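Local coordinates for protein anti-sigma-I factor RsgI3 (Clostridium thermocellum, PDB 6QE7) that binds pectin and other plant cell-wall polysaccharides through its extracellular tandem PA14 domains and probably restrains the sigma factor SigI3 until substrate binds, at residues C27-G35 against Y111-L122; Q148-A156 against V283-D291. All coordinates share one frame; numbering follows the deposited sequence.

From the N terminus, the chain first forms the PA14 domain that contains interaction 1. There residues 27-35 pair with residues 111-122, closing a loop of 75 mainly strand-forming residues and adding the short strand 29-31 to the sheet that includes strands 60-69 and 119-125, next to a calcium site. The chain then leaves this domain, and residues 148-156 lead into the second PA14 domain. Interaction 2 closes that domain by joining its first residues to the C-terminal residues 283-291, across a loop of 126 residues. The two loops neither nest nor cross but follow in series, and their centres lie about 28 Å apart, one in each half of the dyad.

Interaction 1. Residues C27-G35 against Y111-L122; sequences CIDFDWGEG and YYQHVRAASAKL. With CA (calcium ion), chain D.
Ile28 and Leu122 meet through their CB atoms at one end of an antiparallel ladder between strand 29-31 and strand 119-122. Leu122 N donates to Ile28 O (2.9 Å), and water 1 bridges Ile28 N and Leu122 O. Next along, Phe30 and Ala120 form a hydrogen-bonded pair, with Phe30 N at 2.7 Å from Ala120 O and Ala120 N returning a bond to Phe30 O. On the face opposite Phe30 and Ala120, the extended chain of Lys121 passes across Asp29; their opposite charges are near each other but beyond a salt bridge, Lys121 NZ lying 4.1 Å from Asp29 OD1.

Beyond Asp31 the ladder bulges: Trp32 N donates to Ala118 O, while Ala118 N meets Gly33 O at 2.7 Å, almost head-on to the carbonyl. The bulge is braced by an Asx turn in which Asp31 OD1 accepts from Gly33 N (2.9 Å), the donor arriving from above the carboxylate plane. Trp32 CG lies anti to its carbonyl carbon (chi1 -64°), which lays the indole along Ala118 and Ala120 and brings CZ3 to 3.8 Å from Tyr111 CE2, the two rings inclined at 55°. The Tyr111 hydroxyl is bonded to Asp69 O.

Further out, the end of strand 105-113 and the loop after it wrap a calcium ion. Gln113 OE1 binds the metal at 2.3 Å, as do Val115 O and Ala117 O, while Gln113 NE2 donates to Arg116 O, tying the amide to the loop. Asp69, Asp70 and two waters complete this calcium site, set beside a classic beta bulge at the edge of a PA14 beta-sandwich.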
ATOM      1  N   CYS A  27      23.601   2.096   8.791  1.00 34.22           N
ATOM      2  CA  CYS A  27      23.280   3.526   8.845  1.00 32.26           C
ATOM      3  C   CYS A  27      22.439   3.871   7.609  1.00 33.59           C
ATOM      4  O   CYS A  27      22.208   2.984   6.750  1.00 26.47           O
ATOM      5  CB  CYS A  27      24.566   4.318   8.964  1.00 37.95           C
ATOM      6  SG  CYS A  27      25.521   4.346   7.433  1.00 41.59           S
ATOM      7  N   ILE A  28      21.846   5.054   7.642  1.00 31.24           N
ATOM      8  CA  ILE A  28      20.961   5.613   6.585  1.00 34.24           C
ATOM      9  C   ILE A  28      21.806   6.611   5.843  1.00 30.69           C
ATOM     10  O   ILE A  28      21.890   7.736   6.272  1.00 31.59           O
ATOM     11  CB  ILE A  28      19.602   6.177   7.082  1.00 35.84           C
ATOM     12  CG1 ILE A  28      18.826   5.123   7.880  1.00 35.51           C
ATOM     13  CG2 ILE A  28      18.801   6.706   5.891  1.00 31.01           C
ATOM     14  CD1 ILE A  28      17.580   5.641   8.573  1.00 46.00           C
ATOM     15  N   ASP A  29      22.428   6.093   4.794  1.00 29.89           N
ATOM     16  CA  ASP A  29      23.389   6.808   3.940  1.00 36.37           C
ATOM     17  C   ASP A  29      23.351   6.178   2.534  1.00 40.12           C
ATOM     18  O   ASP A  29      24.315   5.473   2.167  1.00 36.77           O
ATOM     19  CB  ASP A  29      24.802   6.720   4.500  1.00 37.06           C
ATOM     20  CG  ASP A  29      25.749   7.666   3.763  1.00 41.67           C
ATOM     21  OD1 ASP A  29      25.253   8.595   3.108  1.00 40.65           O
ATOM     22  OD2 ASP A  29      26.979   7.478   3.839  1.00 50.34           O
ATOM     23  N   PHE A  30      22.263   6.405   1.807  1.00 34.65           N
ATOM     24  CA  PHE A  30      21.971   5.707   0.555  1.00 30.90           C
ATOM     25  C   PHE A  30      21.922   6.705  -0.570  1.00 25.42           C
ATOM     26  O   PHE A  30      21.197   7.663  -0.500  1.00 31.86           O
ATOM     27  CB  PHE A  30      20.665   4.922   0.703  1.00 32.29           C
ATOM     28  CG  PHE A  30      20.760   3.730   1.596  1.00 29.19           C
ATOM     29  CD1 PHE A  30      21.421   2.589   1.178  1.00 31.21           C
ATOM     30  CD2 PHE A  30      20.176   3.723   2.840  1.00 32.85           C
ATOM     31  CE1 PHE A  30      21.526   1.477   2.002  1.00 31.91           C
ATOM     32  CE2 PHE A  30      20.274   2.607   3.667  1.00 29.93           C
ATOM     33  CZ  PHE A  30      20.883   1.462   3.219  1.00 34.96           C
ATOM     34  N   ASP A  31      22.592   6.393  -1.655  1.00 26.87           N
ATOM     35  CA  ASP A  31      22.322   7.087  -2.918  1.00 27.97           C
ATOM     36  C   ASP A  31      22.116   6.032  -3.974  1.00 34.66           C
ATOM     37  O   ASP A  31      23.048   5.413  -4.305  1.00 29.77           O
ATOM     38  CB  ASP A  31      23.412   8.087  -3.291  1.00 33.67           C
ATOM     39  CG  ASP A  31      23.112   8.801  -4.606  1.00 37.52           C
ATOM     40  OD1 ASP A  31      22.086   8.486  -5.275  1.00 39.71           O
ATOM     41  OD2 ASP A  31      23.941   9.634  -5.004  1.00 45.25           O
ATOM     42  N   TRP A  32      20.895   5.888  -4.474  1.00 29.96           N
ATOM     43  CA  TRP A  32      20.515   4.786  -5.390  1.00 30.19           C
ATOM     44  C   TRP A  32      20.505   5.301  -6.815  1.00 30.26           C
ATOM     45  O   TRP A  32      20.077   4.548  -7.711  1.00 37.80           O
ATOM     46  CB  TRP A  32      19.168   4.198  -4.965  1.00 29.67           C
ATOM     47  CG  TRP A  32      19.231   3.557  -3.627  1.00 26.90           C
ATOM     48  CD1 TRP A  32      20.060   2.531  -3.258  1.00 31.80           C
ATOM     49  CD2 TRP A  32      18.450   3.885  -2.475  1.00 29.54           C
ATOM     50  NE1 TRP A  32      19.775   2.132  -1.996  1.00 31.62           N
ATOM     51  CE2 TRP A  32      18.825   2.971  -1.472  1.00 30.22           C
ATOM     52  CE3 TRP A  32      17.439   4.825  -2.220  1.00 28.74           C
ATOM     53  CZ2 TRP A  32      18.243   2.983  -0.212  1.00 30.85           C
ATOM     54  CZ3 TRP A  32      16.848   4.812  -0.978  1.00 28.09           C
ATOM     55  CH2 TRP A  32      17.280   3.942   0.020  1.00 28.11           C
ATOM     56  N   GLY A  33      21.052   6.494  -7.032  1.00 30.96           N
ATOM     57  CA  GLY A  33      21.012   7.142  -8.347  1.00 34.99           C
ATOM     58  C   GLY A  33      19.600   7.128  -8.896  1.00 36.32           C
ATOM     59  O   GLY A  33      18.743   7.648  -8.204  1.00 33.69           O
ATOM     60  N   GLU A  34      19.373   6.524 -10.062  1.00 32.45           N
ATOM     61  CA  GLU A  34      18.037   6.371 -10.676  1.00 33.18           C
ATOM     62  C   GLU A  34      17.568   4.914 -10.528  1.00 34.25           C
ATOM     63  O   GLU A  34      16.601   4.483 -11.231  1.00 37.27           O
ATOM     64  CB  GLU A  34      18.057   6.890 -12.123  1.00 34.28           C
ATOM     65  CG  GLU A  34      18.272   8.363 -12.164  1.00 39.09           C
ATOM     66  CD  GLU A  34      18.307   8.958 -13.549  1.00 47.73           C
ATOM     67  OE1 GLU A  34      19.203   8.521 -14.342  1.00 42.66           O
ATOM     68  OE2 GLU A  34      17.433   9.824 -13.823  1.00 58.65           O
ATOM     69  N   GLY A  35      18.130   4.200  -9.573  1.00 31.12           N
ATOM     70  CA  GLY A  35      17.910   2.765  -9.398  1.00 28.45           C
ATOM     71  C   GLY A  35      17.107   2.528  -8.133  1.00 28.26           C
ATOM     72  O   GLY A  35      16.368   3.429  -7.724  1.00 31.47           O
ATOM     73  N   TYR A 111      10.402   6.975   4.260  1.00 23.80           N
ATOM     74  CA  TYR A 111      11.025   7.525   3.056  1.00 21.55           C
ATOM     75  C   TYR A 111      10.219   7.028   1.873  1.00 24.53           C
ATOM     76  O   TYR A 111       9.810   5.842   1.932  1.00 23.80           O
ATOM     77  CB  TYR A 111      12.489   7.030   3.012  1.00 24.52           C
ATOM     78  CG  TYR A 111      13.035   7.117   1.618  1.00 27.03           C
ATOM     79  CD1 TYR A 111      13.458   8.323   1.102  1.00 27.28           C
ATOM     80  CD2 TYR A 111      12.969   6.032   0.777  1.00 29.10           C
ATOM     81  CE1 TYR A 111      13.854   8.458  -0.209  1.00 26.98           C
ATOM     82  CE2 TYR A 111      13.370   6.144  -0.533  1.00 33.90           C
ATOM     83  CZ  TYR A 111      13.796   7.352  -1.026  1.00 29.28           C
ATOM     84  OH  TYR A 111      14.199   7.429  -2.309  1.00 34.55           O
ATOM     85  N   TYR A 112      10.142   7.788   0.773  1.00 23.95           N
ATOM     86  CA  TYR A 112       9.689   7.172  -0.481  1.00 25.22           C
ATOM     87  C   TYR A 112      10.383   7.880  -1.645  1.00 23.96           C
ATOM     88  O   TYR A 112      10.904   8.991  -1.539  1.00 26.09           O
ATOM     89  CB  TYR A 112       8.171   7.249  -0.604  1.00 22.61           C
ATOM     90  CG  TYR A 112       7.661   8.582  -1.095  1.00 24.68           C
ATOM     91  CD1 TYR A 112       7.443   9.643  -0.238  1.00 25.29           C
ATOM     92  CD2 TYR A 112       7.344   8.777  -2.435  1.00 23.31           C
ATOM     93  CE1 TYR A 112       6.950  10.870  -0.693  1.00 30.44           C
ATOM     94  CE2 TYR A 112       6.802   9.973  -2.901  1.00 27.00           C
ATOM     95  CZ  TYR A 112       6.588  11.034  -2.029  1.00 30.02           C
ATOM     96  OH  TYR A 112       6.163  12.225  -2.527  1.00 30.77           O
ATOM     97  N   GLN A 113      10.492   7.113  -2.697  1.00 26.05           N
ATOM     98  CA  GLN A 113      10.873   7.471  -4.075  1.00 24.75           C
ATOM     99  C   GLN A 113       9.636   7.453  -4.970  1.00 25.49           C
ATOM    100  O   GLN A 113       8.826   6.444  -4.961  1.00 26.13           O
ATOM    101  CB  GLN A 113      11.925   6.456  -4.566  1.00 24.27           C
ATOM    102  CG  GLN A 113      11.900   6.264  -6.089  1.00 26.35           C
ATOM    103  CD  GLN A 113      12.503   7.378  -6.888  1.00 27.20           C
ATOM    104  OE1 GLN A 113      12.397   8.555  -6.554  1.00 31.08           O
ATOM    105  NE2 GLN A 113      13.277   6.994  -7.913  1.00 27.77           N
ATOM    106  N   HIS A 114       9.512   8.514  -5.743  1.00 28.39           N
ATOM    107  CA  HIS A 114       8.503   8.596  -6.816  1.00 28.27           C
ATOM    108  C   HIS A 114       9.177   8.160  -8.122  1.00 26.98           C
ATOM    109  O   HIS A 114       9.037   6.983  -8.467  1.00 27.96           O
ATOM    110  CB  HIS A 114       7.793   9.967  -6.859  1.00 29.37           C
ATOM    111  CG  HIS A 114       6.695  10.010  -7.875  1.00 33.94           C
ATOM    112  ND1 HIS A 114       6.523  11.084  -8.691  1.00 33.93           N
ATOM    113  CD2 HIS A 114       5.795   9.060  -8.288  1.00 33.75           C
ATOM    114  CE1 HIS A 114       5.547  10.836  -9.566  1.00 37.08           C
ATOM    115  NE2 HIS A 114       5.075   9.582  -9.329  1.00 34.61           N
ATOM    116  N   VAL A 115       9.910   9.064  -8.775  1.00 26.28           N
ATOM    117  CA  VAL A 115      10.568   8.805 -10.079  1.00 30.59           C
ATOM    118  C   VAL A 115      11.971   9.420 -10.133  1.00 31.55           C
ATOM    119  O   VAL A 115      12.448  10.033  -9.167  1.00 23.67           O
ATOM    120  CB  VAL A 115       9.679   9.327 -11.224  1.00 30.33           C
ATOM    121  CG1 VAL A 115       8.318   8.586 -11.327  1.00 29.30           C
ATOM    122  CG2 VAL A 115       9.488  10.828 -11.170  1.00 30.40           C
ATOM    123  N   ARG A 116      12.658   9.198 -11.249  1.00 38.82           N
ATOM    124  CA  ARG A 116      14.001   9.797 -11.411  1.00 31.25           C
ATOM    125  C   ARG A 116      14.887   9.352 -10.253  1.00 33.05           C
ATOM    126  O   ARG A 116      15.062   8.107 -10.047  1.00 35.11           O
ATOM    127  CB  ARG A 116      13.825  11.293 -11.546  1.00 30.26           C
ATOM    128  CG  ARG A 116      12.844  11.547 -12.683  1.00 35.42           C
ATOM    129  CD  ARG A 116      12.990  12.933 -13.235  1.00 41.30           C
ATOM    130  NE  ARG A 116      11.946  13.142 -14.239  1.00 46.76           N
ATOM    131  CZ  ARG A 116      12.108  13.811 -15.373  1.00 49.11           C
ATOM    132  NH1 ARG A 116      13.282  14.336 -15.670  1.00 56.86           N
ATOM    133  NH2 ARG A 116      11.081  14.004 -16.177  1.00 45.26           N
ATOM    134  N   ALA A 117      15.582  10.289  -9.662  1.00 31.72           N
ATOM    135  CA  ALA A 117      16.677   9.979  -8.718  1.00 32.67           C
ATOM    136  C   ALA A 117      16.091   9.548  -7.379  1.00 26.87           C
ATOM    137  O   ALA A 117      14.966   9.920  -7.067  1.00 27.77           O
ATOM    138  CB  ALA A 117      17.553  11.192  -8.602  1.00 32.01           C
ATOM    139  N   ALA A 118      16.828   8.779  -6.587  1.00 30.20           N
ATOM    140  CA  ALA A 118      16.388   8.278  -5.259  1.00 27.01           C
ATOM    141  C   ALA A 118      17.590   8.256  -4.303  1.00 28.69           C
ATOM    142  O   ALA A 118      18.660   7.677  -4.695  1.00 28.01           O
ATOM    143  CB  ALA A 118      15.721   6.909  -5.418  1.00 25.01           C
ATOM    144  N   SER A 119      17.452   8.869  -3.124  1.00 25.77           N
ATOM    145  CA  SER A 119      18.477   8.840  -2.051  1.00 28.99           C
ATOM    146  C   SER A 119      17.871   9.087  -0.678  1.00 32.21           C
ATOM    147  O   SER A 119      16.827   9.748  -0.588  1.00 32.78           O
ATOM    148  CB  SER A 119      19.592   9.871  -2.314  1.00 32.54           C
ATOM    149  OG  SER A 119      19.081  11.176  -2.588  1.00 31.55           O
ATOM    150  N   ALA A 120      18.548   8.630   0.369  1.00 32.69           N
ATOM    151  CA  ALA A 120      18.092   8.830   1.759  1.00 33.56           C
ATOM    152  C   ALA A 120      19.309   8.795   2.681  1.00 29.69           C
ATOM    153  O   ALA A 120      20.058   7.766   2.720  1.00 28.29           O
ATOM    154  CB  ALA A 120      17.060   7.803   2.151  1.00 32.32           C
ATOM    155  N   LYS A 121      19.421   9.844   3.460  1.00 28.02           N
ATOM    156  CA  LYS A 121      20.520  10.062   4.435  1.00 35.44           C
ATOM    157  C   LYS A 121      19.972  10.713   5.681  1.00 30.32           C
ATOM    158  O   LYS A 121      19.159  11.703   5.531  1.00 28.57           O
ATOM    159  CB  LYS A 121      21.546  11.036   3.871  1.00 34.90           C
ATOM    160  CG  LYS A 121      22.190  10.523   2.599  1.00 37.79           C
ATOM    161  CD  LYS A 121      23.097  11.471   1.887  1.00 44.33           C
ATOM    162  CE  LYS A 121      23.440  10.851   0.553  1.00 46.42           C
ATOM    163  NZ  LYS A 121      24.763  11.287   0.092  1.00 57.74           N
ATOM    164  N   LEU A 122      20.406  10.188   6.823  1.00 30.49           N
ATOM    165  CA  LEU A 122      20.034  10.699   8.161  1.00 33.16           C
ATOM    166  C   LEU A 122      21.306  11.143   8.890  1.00 37.00           C
ATOM    167  O   LEU A 122      22.146  10.291   9.134  1.00 36.36           O
ATOM    168  CB  LEU A 122      19.324   9.591   8.940  1.00 30.72           C
ATOM    169  CG  LEU A 122      18.964   9.928  10.380  1.00 32.90           C
ATOM    170  CD1 LEU A 122      17.990  11.070  10.427  1.00 37.45           C
ATOM    171  CD2 LEU A 122      18.379   8.731  11.104  1.00 34.47           C
TER
HETATM  172 CA    CA D 401      12.811  10.729  -6.997  1.00 30.91          CA
HETATM  173  O   HOH W   1      22.299   7.179   9.656  1.00 32.91           O
HETATM  174  O   HOH W   2      13.922   4.286  -8.980  1.00 28.09           O
HETATM  175  O   HOH W   3      11.114  12.623  -8.032  1.00 33.18           O
HETATM  176  O   HOH W   4      13.431  13.158  -8.112  1.00 33.84           O

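Interaction 2. Residues Q148-A156 against V283-D291; sequences QKDVNGLSA and VPSKNLFAD
Asn152 lays its amide nitrogen over one face of the Phe289 ring, offset toward the rim, with ND2 3.3 Å from Phe289 CE2. The same nitrogen donates a short, fairly straight bond to Leu288 O (2.6 Å, 162° at the hydrogen), and the acceptor lies close to the amide plane. Leu288 O also takes a weak bond from Gly153 N. The other end of the amide is held through water 5, which donates to both Asn152 OD1 and Lys286 O, so the side chain is fixed against the 3-10 turn 285-287. These bonds join the two ends of the second PA14 domain, whose first strand 154-159 and closing strand 288-289 both pair antiparallel with strand 193-202 of the beta-sandwich. Toward the C terminus, Ala290 N donates to Val151 O at 2.9 Å, and the Ser155 hydroxyl donates to Ala290 O at 3.0 Å. Asp150 CG stands anti to its own N (chi1 -167°), carrying the carboxylate to Asp291 N; OD2 accepts through its syn lone pair at 2.8 Å from that nitrogen, and OD1 adds a weak bond. On the inner side, Leu154 CG packs on Leu288 CB at 4.0 Å, Leu154 also touching Ile176, and Leu288 touching Ile202.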
ATOM      1  N   GLN A 148       3.747  -8.219   7.360  1.00 66.77           N
ATOM      2  CA  GLN A 148       3.197  -9.393   6.600  1.00 76.00           C
ATOM      3  C   GLN A 148       2.945  -9.035   5.130  1.00 67.29           C
ATOM      4  O   GLN A 148       2.255  -8.028   4.851  1.00 59.51           O
ATOM      5  CB  GLN A 148       1.889  -9.954   7.172  1.00 82.85           C
ATOM      6  CG  GLN A 148       2.085 -10.808   8.413  1.00 82.74           C
ATOM      7  CD  GLN A 148       2.334  -9.944   9.622  1.00 84.56           C
ATOM      8  OE1 GLN A 148       1.845  -8.823   9.727  1.00 94.59           O
ATOM      9  NE2 GLN A 148       3.108 -10.466  10.554  1.00 86.80           N
ATOM     10  N   LYS A 149       3.476  -9.846   4.212  1.00 57.39           N
ATOM     11  CA  LYS A 149       3.004  -9.825   2.818  1.00 59.78           C
ATOM     12  C   LYS A 149       1.485  -9.991   2.891  1.00 56.49           C
ATOM     13  O   LYS A 149       1.024 -10.859   3.579  1.00 50.70           O
ATOM     14  CB  LYS A 149       3.702 -10.880   1.962  1.00 62.47           C
ATOM     15  CG  LYS A 149       4.933 -10.357   1.230  1.00 67.79           C
ATOM     16  CD  LYS A 149       5.315 -11.190   0.000  1.00 80.08           C
ATOM     17  CE  LYS A 149       6.666 -10.851  -0.614  1.00 80.92           C
ATOM     18  NZ  LYS A 149       7.782 -10.870   0.376  1.00 70.54           N
ATOM     19  N   ASP A 150       0.733  -9.089   2.283  1.00 60.00           N
ATOM     20  CA  ASP A 150      -0.720  -9.285   2.095  1.00 53.37           C
ATOM     21  C   ASP A 150      -0.887 -10.326   0.990  1.00 43.55           C
ATOM     22  O   ASP A 150       0.060 -10.637   0.347  1.00 44.14           O
ATOM     23  CB  ASP A 150      -1.399  -7.954   1.808  1.00 53.35           C
ATOM     24  CG  ASP A 150      -2.911  -7.955   1.900  1.00 50.49           C
ATOM     25  OD1 ASP A 150      -3.529  -8.872   2.528  1.00 51.76           O
ATOM     26  OD2 ASP A 150      -3.465  -7.032   1.325  1.00 50.12           O
ATOM     27  N   VAL A 151      -2.062 -10.892   0.876  1.00 40.32           N
ATOM     28  CA  VAL A 151      -2.433 -11.965  -0.071  1.00 41.95           C
ATOM     29  C   VAL A 151      -3.082 -11.296  -1.280  1.00 38.50           C
ATOM     30  O   VAL A 151      -3.846 -10.358  -1.117  1.00 41.52           O
ATOM     31  CB  VAL A 151      -3.342 -12.984   0.665  1.00 44.65           C
ATOM     32  CG1 VAL A 151      -4.127 -13.911  -0.248  1.00 58.29           C
ATOM     33  CG2 VAL A 151      -2.495 -13.836   1.604  1.00 53.72           C
ATOM     34  N   ASN A 152      -2.859 -11.841  -2.455  1.00 37.81           N
ATOM     35  CA  ASN A 152      -3.491 -11.310  -3.679  1.00 42.33           C
ATOM     36  C   ASN A 152      -4.933 -11.809  -3.776  1.00 37.57           C
ATOM     37  O   ASN A 152      -5.227 -12.757  -3.139  1.00 40.15           O
ATOM     38  CB  ASN A 152      -2.668 -11.636  -4.904  1.00 38.22           C
ATOM     39  CG  ASN A 152      -1.610 -10.583  -5.173  1.00 45.39           C
ATOM     40  OD1 ASN A 152      -0.521 -10.970  -5.518  1.00 37.14           O
ATOM     41  ND2 ASN A 152      -1.901  -9.281  -5.045  1.00 36.41           N
ATOM     42  N   GLY A 153      -5.786 -11.093  -4.490  1.00 36.04           N
ATOM     43  CA  GLY A 153      -7.239 -11.361  -4.483  1.00 33.07           C
ATOM     44  C   GLY A 153      -7.954 -10.437  -3.551  1.00 32.63           C
ATOM     45  O   GLY A 153      -7.353  -9.485  -3.022  1.00 31.33           O
ATOM     46  N   LEU A 154      -9.224 -10.689  -3.381  1.00 27.81           N
ATOM     47  CA  LEU A 154     -10.095  -9.865  -2.557  1.00 29.78           C
ATOM     48  C   LEU A 154     -10.847 -10.729  -1.552  1.00 35.47           C
ATOM     49  O   LEU A 154     -11.146 -11.936  -1.860  1.00 38.60           O
ATOM     50  CB  LEU A 154     -11.021  -9.089  -3.487  1.00 26.80           C
ATOM     51  CG  LEU A 154     -10.352  -8.084  -4.405  1.00 26.86           C
ATOM     52  CD1 LEU A 154     -11.376  -7.557  -5.366  1.00 28.65           C
ATOM     53  CD2 LEU A 154      -9.718  -6.908  -3.612  1.00 24.90           C
ATOM     54  N   SER A 155     -11.121 -10.162  -0.374  1.00 33.49           N
ATOM     55  CA  SER A 155     -11.991 -10.806   0.655  1.00 33.91           C
ATOM     56  C   SER A 155     -13.434 -10.719   0.214  1.00 37.64           C
ATOM     57  O   SER A 155     -13.942  -9.602   0.144  1.00 37.31           O
ATOM     58  CB  SER A 155     -11.847 -10.199   1.999  1.00 36.39           C
ATOM     59  OG  SER A 155     -10.479 -10.170   2.286  1.00 40.16           O
ATOM     60  N   ALA A 156     -14.041 -11.892  -0.002  1.00 40.47           N
ATOM     61  CA  ALA A 156     -15.405 -12.077  -0.515  1.00 38.85           C
ATOM     62  C   ALA A 156     -16.245 -12.574   0.648  1.00 38.48           C
ATOM     63  O   ALA A 156     -15.799 -13.495   1.366  1.00 35.11           O
ATOM     64  CB  ALA A 156     -15.404 -13.049  -1.665  1.00 40.21           C
ATOM     65  N   VAL A 283      -9.391  -7.278 -14.326  1.00 27.48           N
ATOM     66  CA  VAL A 283      -8.360  -6.819 -13.367  1.00 27.11           C
ATOM     67  C   VAL A 283      -7.687  -8.068 -12.811  1.00 30.26           C
ATOM     68  O   VAL A 283      -8.375  -8.984 -12.313  1.00 33.42           O
ATOM     69  CB  VAL A 283      -8.964  -5.968 -12.270  1.00 28.33           C
ATOM     70  CG1 VAL A 283      -7.864  -5.466 -11.375  1.00 26.35           C
ATOM     71  CG2 VAL A 283      -9.817  -4.850 -12.854  1.00 29.22           C
ATOM     72  N   PRO A 284      -6.341  -8.134 -12.895  1.00 28.48           N
ATOM     73  CA  PRO A 284      -5.592  -9.339 -12.565  1.00 29.77           C
ATOM     74  C   PRO A 284      -5.459  -9.504 -11.060  1.00 28.57           C
ATOM     75  O   PRO A 284      -5.442  -8.544 -10.363  1.00 32.03           O
ATOM     76  CB  PRO A 284      -4.204  -9.197 -13.238  1.00 35.63           C
ATOM     77  CG  PRO A 284      -4.216  -7.893 -13.948  1.00 33.01           C
ATOM     78  CD  PRO A 284      -5.504  -7.155 -13.591  1.00 31.48           C
ATOM     79  N   SER A 285      -5.331 -10.731 -10.605  1.00 28.35           N
ATOM     80  CA  SER A 285      -5.128 -11.039  -9.166  1.00 29.85           C
ATOM     81  C   SER A 285      -3.897 -10.299  -8.631  1.00 31.26           C
ATOM     82  O   SER A 285      -3.921  -9.867  -7.478  1.00 29.30           O
ATOM     83  CB  SER A 285      -4.991 -12.482  -8.962  1.00 32.93           C
ATOM     84  OG  SER A 285      -5.139 -12.786  -7.574  1.00 41.08           O
ATOM     85  N   LYS A 286      -2.869 -10.092  -9.451  1.00 32.81           N
ATOM     86  CA  LYS A 286      -1.615  -9.452  -8.934  1.00 33.44           C
ATOM     87  C   LYS A 286      -1.836  -7.956  -8.616  1.00 36.47           C
ATOM     88  O   LYS A 286      -0.905  -7.326  -8.044  1.00 39.83           O
ATOM     89  CB  LYS A 286      -0.462  -9.710  -9.903  1.00 33.96           C
ATOM     90  CG  LYS A 286      -0.485  -8.854 -11.146  1.00 42.05           C
ATOM     91  CD  LYS A 286       0.635  -9.218 -12.097  1.00 54.00           C
ATOM     92  CE  LYS A 286       0.210 -10.379 -12.971  1.00 71.35           C
ATOM     93  NZ  LYS A 286       1.385 -11.153 -13.441  1.00 83.73           N
ATOM     94  N   ASN A 287      -2.993  -7.363  -8.940  1.00 34.76           N
ATOM     95  CA  ASN A 287      -3.223  -5.945  -8.604  1.00 34.46           C
ATOM     96  C   ASN A 287      -4.247  -5.803  -7.494  1.00 34.39           C
ATOM     97  O   ASN A 287      -4.667  -4.636  -7.262  1.00 34.35           O
ATOM     98  CB  ASN A 287      -3.623  -5.139  -9.826  1.00 31.30           C
ATOM     99  CG  ASN A 287      -2.470  -5.021 -10.786  1.00 36.25           C
ATOM    100  OD1 ASN A 287      -2.391  -5.838 -11.686  1.00 34.97           O
ATOM    101  ND2 ASN A 287      -1.583  -4.037 -10.598  1.00 29.40           N
ATOM    102  N   LEU A 288      -4.694  -6.928  -6.930  1.00 32.18           N
ATOM    103  CA  LEU A 288      -5.835  -6.972  -6.000  1.00 32.08           C
ATOM    104  C   LEU A 288      -5.248  -7.516  -4.712  1.00 29.14           C
ATOM    105  O   LEU A 288      -4.328  -8.372  -4.778  1.00 32.28           O
ATOM    106  CB  LEU A 288      -6.990  -7.819  -6.587  1.00 30.12           C
ATOM    107  CG  LEU A 288      -7.626  -7.259  -7.865  1.00 26.32           C
ATOM    108  CD1 LEU A 288      -8.568  -8.258  -8.541  1.00 32.75           C
ATOM    109  CD2 LEU A 288      -8.350  -5.961  -7.602  1.00 27.54           C
ATOM    110  N   PHE A 289      -5.605  -6.904  -3.617  1.00 27.89           N
ATOM    111  CA  PHE A 289      -5.042  -7.286  -2.314  1.00 30.67           C
ATOM    112  C   PHE A 289      -6.153  -7.493  -1.329  1.00 28.44           C
ATOM    113  O   PHE A 289      -7.005  -6.631  -1.247  1.00 31.25           O
ATOM    114  CB  PHE A 289      -4.070  -6.233  -1.779  1.00 28.86           C
ATOM    115  CG  PHE A 289      -2.891  -6.048  -2.702  1.00 34.29           C
ATOM    116  CD1 PHE A 289      -2.978  -5.190  -3.802  1.00 45.22           C
ATOM    117  CD2 PHE A 289      -1.722  -6.800  -2.530  1.00 39.16           C
ATOM    118  CE1 PHE A 289      -1.915  -5.064  -4.697  1.00 38.00           C
ATOM    119  CE2 PHE A 289      -0.659  -6.672  -3.419  1.00 36.98           C
ATOM    120  CZ  PHE A 289      -0.758  -5.811  -4.497  1.00 46.66           C
ATOM    121  N   ALA A 290      -6.040  -8.554  -0.536  1.00 35.40           N
ATOM    122  CA  ALA A 290      -7.190  -9.018   0.259  1.00 39.91           C
ATOM    123  C   ALA A 290      -7.242  -8.215   1.544  1.00 50.05           C
ATOM    124  O   ALA A 290      -8.342  -8.137   2.105  1.00 45.80           O
ATOM    125  CB  ALA A 290      -7.129 -10.501   0.525  1.00 43.71           C
ATOM    126  N   ASP A 291      -6.110  -7.670   1.981  1.00 47.99           N
ATOM    127  CA  ASP A 291      -5.968  -6.824   3.201  1.00 52.19           C
ATOM    128  C   ASP A 291      -6.228  -7.695   4.453  1.00 58.92           C
ATOM    129  O   ASP A 291      -5.734  -8.837   4.624  1.00 54.19           O
ATOM    130  CB  ASP A 291      -6.822  -5.550   3.093  1.00 50.31           C
ATOM    131  CG  ASP A 291      -6.482  -4.496   4.164  1.00 64.77           C
ATOM    132  OD1 ASP A 291      -5.883  -4.850   5.211  1.00 70.75           O
ATOM    133  OD2 ASP A 291      -6.835  -3.334   3.978  1.00 63.70           O
ATOM    134  OXT ASP A 291      -6.953  -7.279   5.366  1.00 58.63           O
TER
HETATM  135  O   HOH W   5       0.991  -8.958  -6.573  1.00 45.67           O